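Local coordinates for germination protein YpeB (Bacillus megaterium QM B1551, PDB 5BOI), which takes part in the germination of bacterial spores, this C-terminal part of it being built of PepSY domains, probably with an inhibitory role, at residues 18-22 / 23-27; 110-113 / 114-117; 166-169 / 170-174. All blocks are in the same frame, centred on the assembly; numbering follows the deposited sequence.

Interaction 1: 18-22 / 23-27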
loop_
_atom_site.group_PDB
_atom_site.type_symbol
_atom_site.label_atom_id
_atom_site.label_comp_id
_atom_site.label_asym_id
_atom_site.label_seq_id
_atom_site.Cartn_x
_atom_site.Cartn_y
_atom_site.Cartn_z
ATOM N N VAL A 18 -7.011 16.354 10.819
ATOM C CA VAL A 18 -6.830 15.189 9.968
ATOM C C VAL A 18 -6.121 14.103 10.768
ATOM O O VAL A 18 -6.570 12.955 10.823
ATOM C CB VAL A 18 -6.026 15.537 8.700
ATOM C CG1 VAL A 18 -5.958 14.343 7.761
ATOM C CG2 VAL A 18 -6.661 16.726 7.994
ATOM N N ALA A 19 -5.029 14.499 11.413
ATOM C CA ALA A 19 -4.220 13.596 12.223
ATOM C C ALA A 19 -5.032 12.909 13.324
ATOM O O ALA A 19 -4.979 11.688 13.474
ATOM C CB ALA A 19 -3.040 14.361 12.830
ATOM N N ARG A 20 -5.779 13.696 14.093
ATOM C CA ARG A 20 -6.567 13.160 15.199
ATOM C C ARG A 20 -7.512 12.053 14.728
ATOM O O ARG A 20 -7.610 10.993 15.352
ATOM C CB ARG A 20 -7.362 14.279 15.871
ATOM C CG ARG A 20 -6.509 15.422 16.388
ATOM C CD ARG A 20 -7.287 16.296 17.366
ATOM N NE ARG A 20 -6.521 17.471 17.772
ATOM C CZ ARG A 20 -5.597 17.469 18.729
ATOM N NH1 ARG A 20 -4.949 18.587 19.027
ATOM N NH2 ARG A 20 -5.316 16.348 19.383
ATOM N N SER A 21 -8.190 12.307 13.614
ATOM C CA SER A 21 -9.137 11.360 13.034
ATOM C C SER A 21 -8.469 10.096 12.484
ATOM O O SER A 21 -8.886 8.977 12.789
ATOM C CB SER A 21 -9.930 12.049 11.926
ATOM O OG SER A 21 -11.126 11.348 11.651
ATOM N N PHE A 22 -7.430 10.288 11.675
ATOM C CA PHE A 22 -6.703 9.189 11.040
ATOM C C PHE A 22 -6.044 8.245 12.047
ATOM O O PHE A 22 -6.007 7.030 11.842
ATOM C CB PHE A 22 -5.640 9.766 10.103
ATOM C CG PHE A 22 -5.095 8.787 9.104
ATOM C CD1 PHE A 22 -5.830 8.439 7.978
ATOM C CD2 PHE A 22 -3.835 8.238 9.275
ATOM C CE1 PHE A 22 -5.316 7.547 7.046
ATOM C CE2 PHE A 22 -3.312 7.348 8.344
ATOM C CZ PHE A 22 -4.059 7.003 7.228
ATOM N N LEU A 23 -5.522 8.817 13.129
ATOM C CA LEU A 23 -4.722 8.075 14.101
ATOM C C LEU A 23 -5.524 7.735 15.344
ATOM O O LEU A 23 -4.997 7.151 16.295
ATOM C CB LEU A 23 -3.488 8.882 14.501
ATOM C CG LEU A 23 -2.477 9.191 13.400
ATOM C CD1 LEU A 23 -1.445 10.174 13.923
ATOM C CD2 LEU A 23 -1.822 7.911 12.923
ATOM N N ASN A 24 -6.793 8.123 15.334
ATOM C CA ASN A 24 -7.693 7.842 16.439
ATOM C C ASN A 24 -7.156 8.417 17.748
ATOM O O ASN A 24 -7.123 7.733 18.768
ATOM C CB ASN A 24 -7.914 6.330 16.564
ATOM C CG ASN A 24 -9.312 5.979 17.016
ATOM O OD1 ASN A 24 -10.178 6.847 17.137
ATOM N ND2 ASN A 24 -9.547 4.694 17.257
ATOM N N LEU A 25 -6.719 9.673 17.706
ATOM C CA LEU A 25 -6.217 10.353 18.895
ATOM C C LEU A 25 -7.383 10.847 19.750
ATOM O O LEU A 25 -8.381 11.339 19.222
ATOM C CB LEU A 25 -5.312 11.523 18.508
ATOM C CG LEU A 25 -4.181 11.246 17.514
ATOM C CD1 LEU A 25 -3.453 12.539 17.179
ATOM C CD2 LEU A 25 -3.208 10.196 18.038
ATOM N N LYS A 26 -7.257 10.721 21.067
ATOM C CA LYS A 26 -8.347 11.081 21.970
ATOM C C LYS A 26 -8.288 12.530 22.459
ATOM O O LYS A 26 -9.309 13.092 22.862
ATOM C CB LYS A 26 -8.377 10.124 23.165
ATOM C CG LYS A 26 -8.131 8.665 22.794
ATOM C CD LYS A 26 -7.024 8.037 23.622
ATOM C CE LYS A 26 -7.144 6.523 23.596
ATOM N NZ LYS A 26 -6.435 5.881 24.735
ATOM N N GLY A 27 -7.105 13.137 22.429
ATOM C CA GLY A 27 -7.013 14.562 22.696
ATOM C C GLY A 27 -6.001 15.044 23.720
ATOM O O GLY A 27 -5.846 16.250 23.904
#

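Interaction 2: 110-113 / 114-117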
loop_
_atom_site.group_PDB
_atom_site.type_symbol
_atom_site.label_atom_id
_atom_site.label_comp_id
_atom_site.label_asym_id
_atom_site.label_seq_id
_atom_site.Cartn_x
_atom_site.Cartn_y
_atom_site.Cartn_z
ATOM N N ALA A 110 3.487 -9.781 5.070
ATOM C CA ALA A 110 4.578 -10.448 5.747
ATOM C C ALA A 110 4.498 -10.116 7.217
ATOM O O ALA A 110 3.889 -9.115 7.604
ATOM C CB ALA A 110 5.916 -10.029 5.192
ATOM N N GLN A 111 5.089 -10.987 8.022
ATOM C CA GLN A 111 5.190 -10.747 9.446
ATOM C C GLN A 111 6.661 -10.504 9.807
ATOM O O GLN A 111 7.526 -11.294 9.453
ATOM C CB GLN A 111 4.627 -11.925 10.229
ATOM C CG GLN A 111 4.963 -11.848 11.705
ATOM C CD GLN A 111 4.185 -12.838 12.529
ATOM O OE1 GLN A 111 3.280 -13.508 12.024
ATOM N NE2 GLN A 111 4.529 -12.940 13.811
ATOM N N TYR A 112 6.909 -9.409 10.517
ATOM C CA TYR A 112 8.245 -8.917 10.829
ATOM C C TYR A 112 8.259 -8.266 12.218
ATOM O O TYR A 112 7.630 -7.226 12.400
ATOM C CB TYR A 112 8.657 -7.894 9.756
ATOM C CG TYR A 112 10.123 -7.534 9.645
ATOM C CD1 TYR A 112 10.955 -8.217 8.759
ATOM C CD2 TYR A 112 10.661 -6.463 10.351
ATOM C CE1 TYR A 112 12.306 -7.882 8.615
ATOM C CE2 TYR A 112 12.018 -6.113 10.214
ATOM C CZ TYR A 112 12.830 -6.827 9.337
ATOM O OH TYR A 112 14.167 -6.494 9.193
ATOM N N ASP A 113 8.964 -8.855 13.179
ATOM C CA ASP A 113 9.147 -8.206 14.486
ATOM C C ASP A 113 7.794 -7.826 15.153
ATOM O O ASP A 113 7.571 -6.677 15.539
ATOM C CB ASP A 113 10.044 -6.969 14.322
ATOM C CG ASP A 113 10.611 -6.468 15.654
ATOM O OD1 ASP A 113 10.482 -7.186 16.671
ATOM O OD2 ASP A 113 11.213 -5.370 15.674
ATOM N N ASN A 114 6.902 -8.808 15.263
ATOM C CA ASN A 114 5.548 -8.608 15.830
ATOM C C ASN A 114 4.705 -7.544 15.113
ATOM O O ASN A 114 3.767 -6.984 15.686
ATOM C CB ASN A 114 5.644 -8.280 17.334
ATOM C CG ASN A 114 6.101 -9.463 18.139
ATOM O OD1 ASN A 114 5.985 -10.601 17.682
ATOM N ND2 ASN A 114 6.599 -9.218 19.355
ATOM N N MET A 115 5.022 -7.294 13.841
ATOM C CA MET A 115 4.209 -6.400 13.012
ATOM C C MET A 115 3.748 -7.115 11.760
ATOM O O MET A 115 4.461 -7.989 11.232
ATOM C CB MET A 115 4.999 -5.157 12.590
ATOM C CG MET A 115 5.657 -4.368 13.704
ATOM S SD MET A 115 6.576 -2.993 12.954
ATOM C CE MET A 115 7.764 -3.868 11.932
ATOM N N GLY A 116 2.567 -6.733 11.280
ATOM C CA GLY A 116 2.134 -7.162 9.961
ATOM C C GLY A 116 2.474 -6.050 8.987
ATOM O O GLY A 116 2.182 -4.880 9.228
ATOM N N VAL A 117 3.107 -6.422 7.885
ATOM C CA VAL A 117 3.503 -5.465 6.863
ATOM C C VAL A 117 2.739 -5.820 5.595
ATOM O O VAL A 117 2.812 -6.959 5.107
ATOM C CB VAL A 117 5.033 -5.514 6.617
ATOM C CG1 VAL A 117 5.452 -4.501 5.562
ATOM C CG2 VAL A 117 5.768 -5.270 7.939
HETATM O O HOH W 1 7.040 -11.489 14.907
#

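Interaction 3: 166-169 / 170-174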
loop_
_atom_site.group_PDB
_atom_site.type_symbol
_atom_site.label_atom_id
_atom_site.label_comp_id
_atom_site.label_asym_id
_atom_site.label_seq_id
_atom_site.Cartn_x
_atom_site.Cartn_y
_atom_site.Cartn_z
ATOM N N PRO A 166 -4.906 -6.342 -24.716
ATOM C CA PRO A 166 -3.859 -7.353 -24.893
ATOM C C PRO A 166 -3.792 -7.804 -26.323
ATOM O O PRO A 166 -4.826 -7.807 -27.005
ATOM C CB PRO A 166 -4.312 -8.509 -24.001
ATOM C CG PRO A 166 -5.218 -7.888 -22.997
ATOM C CD PRO A 166 -5.873 -6.722 -23.669
ATOM N N LYS A 167 -2.604 -8.189 -26.764
ATOM C CA LYS A 167 -2.428 -8.789 -28.092
ATOM C C LYS A 167 -2.509 -10.323 -28.043
ATOM O O LYS A 167 -2.631 -10.973 -29.092
ATOM C CB LYS A 167 -1.088 -8.399 -28.732
ATOM C CG LYS A 167 -0.716 -6.929 -28.738
ATOM C CD LYS A 167 -1.631 -6.070 -29.565
ATOM C CE LYS A 167 -1.039 -4.679 -29.677
ATOM N NZ LYS A 167 -0.923 -4.041 -28.337
ATOM N N ILE A 168 -2.412 -10.905 -26.850
ATOM C CA ILE A 168 -2.606 -12.347 -26.704
ATOM C C ILE A 168 -3.711 -12.595 -25.686
ATOM O O ILE A 168 -3.979 -11.757 -24.829
ATOM C CB ILE A 168 -1.312 -13.096 -26.273
ATOM C CG1 ILE A 168 -0.945 -12.801 -24.810
ATOM C CG2 ILE A 168 -0.155 -12.788 -27.242
ATOM C CD1 ILE A 168 0.273 -13.613 -24.307
ATOM N N SER A 169 -4.358 -13.753 -25.791
ATOM C CA SER A 169 -5.479 -14.092 -24.910
ATOM C C SER A 169 -4.987 -14.603 -23.554
ATOM O O SER A 169 -3.805 -14.953 -23.414
ATOM C CB SER A 169 -6.355 -15.151 -25.563
ATOM O OG SER A 169 -5.665 -16.389 -25.542
ATOM N N LYS A 170 -5.871 -14.666 -22.557
ATOM C CA LYS A 170 -5.444 -15.180 -21.248
ATOM C C LYS A 170 -5.087 -16.661 -21.344
ATOM O O LYS A 170 -4.216 -17.149 -20.622
ATOM C CB LYS A 170 -6.520 -14.972 -20.175
ATOM C CG LYS A 170 -7.847 -15.601 -20.508
ATOM C CD LYS A 170 -8.670 -15.805 -19.237
ATOM C CE LYS A 170 -10.129 -15.488 -19.470
ATOM N NZ LYS A 170 -10.330 -14.024 -19.683
ATOM N N GLU A 171 -5.761 -17.371 -22.246
ATOM C CA GLU A 171 -5.457 -18.774 -22.481
ATOM C C GLU A 171 -4.052 -18.937 -23.069
ATOM O O GLU A 171 -3.280 -19.798 -22.641
ATOM C CB GLU A 171 -6.506 -19.395 -23.408
ATOM C CG GLU A 171 -7.932 -19.402 -22.825
ATOM C CD GLU A 171 -8.623 -18.036 -22.846
ATOM O OE1 GLU A 171 -8.194 -17.143 -23.604
ATOM O OE2 GLU A 171 -9.599 -17.851 -22.087
ATOM N N GLN A 172 -3.719 -18.090 -24.036
ATOM C CA GLN A 172 -2.388 -18.112 -24.642
ATOM C C GLN A 172 -1.320 -17.729 -23.598
ATOM O O GLN A 172 -0.279 -18.380 -23.487
ATOM C CB GLN A 172 -2.350 -17.174 -25.856
ATOM C CG GLN A 172 -3.135 -17.721 -27.065
ATOM C CD GLN A 172 -3.551 -16.660 -28.080
ATOM O OE1 GLN A 172 -3.328 -15.463 -27.891
ATOM N NE2 GLN A 172 -4.153 -17.109 -29.177
ATOM N N ALA A 173 -1.604 -16.694 -22.813
ATOM C CA ALA A 173 -0.706 -16.292 -21.723
ATOM C C ALA A 173 -0.394 -17.443 -20.777
ATOM O O ALA A 173 0.761 -17.649 -20.389
ATOM C CB ALA A 173 -1.307 -15.149 -20.942
ATOM N N LYS A 174 -1.433 -18.186 -20.415
ATOM C CA LYS A 174 -1.315 -19.286 -19.465
ATOM C C LYS A 174 -0.422 -20.402 -19.992
ATOM O O LYS A 174 0.233 -21.086 -19.209
ATOM C CB LYS A 174 -2.713 -19.825 -19.115
ATOM C CG LYS A 174 -2.765 -20.866 -17.994
ATOM C CD LYS A 174 -4.204 -21.087 -17.509
ATOM C CE LYS A 174 -4.354 -22.365 -16.685
ATOM N NZ LYS A 174 -5.606 -22.370 -15.859
#

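Interaction 1: 18-22 / 23-27
A Schellman motif closes helix 12-22, and its two backbone bonds join Leu25 to Arg20 and Asn24 to Ser21. Leu25 N reaches back to Arg20 O over 2.8 Å, in the plane of that carbonyl and on a lone pair. The inner bond, Asn24 N to Ser21 O, is weak at 3.4 Å. Asn24, donor of the inner bond, has positive phi (58°) and turns the chain out of the helix. One step earlier the regular helical bond survives, Leu23 N lying 2.9 Å from Ala19 O.

The apolar contact expected of the motif is present too. Leu25 folds back over the last turn, and its CD1 comes to 3.7 Å from Arg20 CA and 4.3 Å from Arg20 CG. Its CG stands beside its own backbone N (chi1 -51°), which swings this methyl toward the helix. The rest of Arg20 runs on extended, until NH2 lies 4.1 Å from Gly27 CA. This nitrogen is buried by the contact and has no polar partner in the model. Leu23 crosses Phe22 at a slant, their CD2 atoms 4.2 Å apart.

Around this helix end, Phe22 meets the rings of Phe95, His99 and Phe149 edge-to-face. Ala19, Phe22 and Leu23 press on Met60 of strand 57-63, while Leu23 and Leu25 rest on Ile49 of strand 44-50 and Phe22 and Leu23 touch Val72, so the capped end packs on strands 44-50, 57-63 and 69-74 as the chain leaves toward strand 30-35.

Interaction 2: 110-113 / 114-117
Tyr112 and Met115 pair across the tight end of a hairpin, a hydrogen-bonded antiparallel pair that closes a type I' turn. Tyr112 N meets Met115 O at 2.9 Å in a nearly straight bond (170°). The return bond, Met115 N to Tyr112 O, is more bent (140°), with its donor well above the carbonyl plane. Against this pair the Met115 side chain curls at its thioether, and CE settles 3.4 Å from Tyr112 O and at the edge of the tyrosine ring. Further along, Ala110 and Val117 form the next hydrogen-bonded pair, with Val117 N 2.8 Å from Ala110 O.

On this Met115 face the outer end of the Tyr112 ring leads away and is exposed, as is Asp113 at the corner. The face of Gln111 is looser and wetter. Gln111, paired with Gly116 without hydrogen bonds, has an extended side chain, and a water links its NE2 at 3.1 Å with Asn114, accepting from N, 2.7 Å away, and donating to OD1. Both amides also have protein partners, Gln111 NE2 on Gln81 and Asn114 ND2 on Ile78 O. Asp113 and Asn114, both in left-handed backbone conformation, make this the two-residue loop characteristic of a type I' beta hairpin, here joining strands 104-112 and 115-123.

Interaction 3: 166-169 / 170-174
Gln172 lays its side chain over the hydroxyl of Ser169, with CG 3.2 Å from Ser169 OG. Beyond CG the chain is extended, and it carries OE1 to Ser169 N over 2.9 Å. That bond is nearly straight at the hydrogen (171°), although the donor stands above the plane of the amide and not on a lone pair. In return Gln172 N gives its hydrogen to Ser169 OG, 3.0 Å away, because the hydroxyl is held between its own backbone N and carbonyl carbon (chi1 72°) and so faces the first turn. The two reciprocal bonds make a capping box, with Ser169 as N-cap of helix 170-175. The first regular helical bond follows, from Ala173 N to Ser169 O at 2.9 Å.

Ile168 adds the apolar part: its CD1 lies 3.8 Å from Ala173 CA and also touches the alanine methyl. This joins the residue before the cap to the fourth after it, the positions of a hydrophobic staple. Strand 198-208 backs the site, Ala173 packing on Tyr202 and Phe204, while Tyr202 OH bonds to Ile168 O.

Glu171 curls back so that its OE1 takes a weak bond from Ser169 OG at 3.3 Å. The hydroxyl thus accepts from the helix and donates to a carboxylate, and a negative charge beside the helix N-terminus would be expected to interact favourably with the helix dipole.

How the interactions relate
All three contacts are local chain reversals or helix ends, but their settings differ. Interaction 1 is the most buried, its apolar side chains resting on several strands, whereas interactions 2 and 3 lie at the surface. Interaction 2 joins two strands and is held by backbone bonds with one water bridge beside them. Interactions 1 and 3 treat opposite ends of helices, C-terminal and N-terminal: interaction 1 caps with backbone bonds, interaction 3 with side chains, and each adds an apolar contact. Interactions 1 and 2 belong to the same PepSY1-PepSY2 region, their centres about 24 Å apart. Interaction 3 belongs to the following PepSY region, its centre about 47 Å from that of interaction 1, and none of the three touches another.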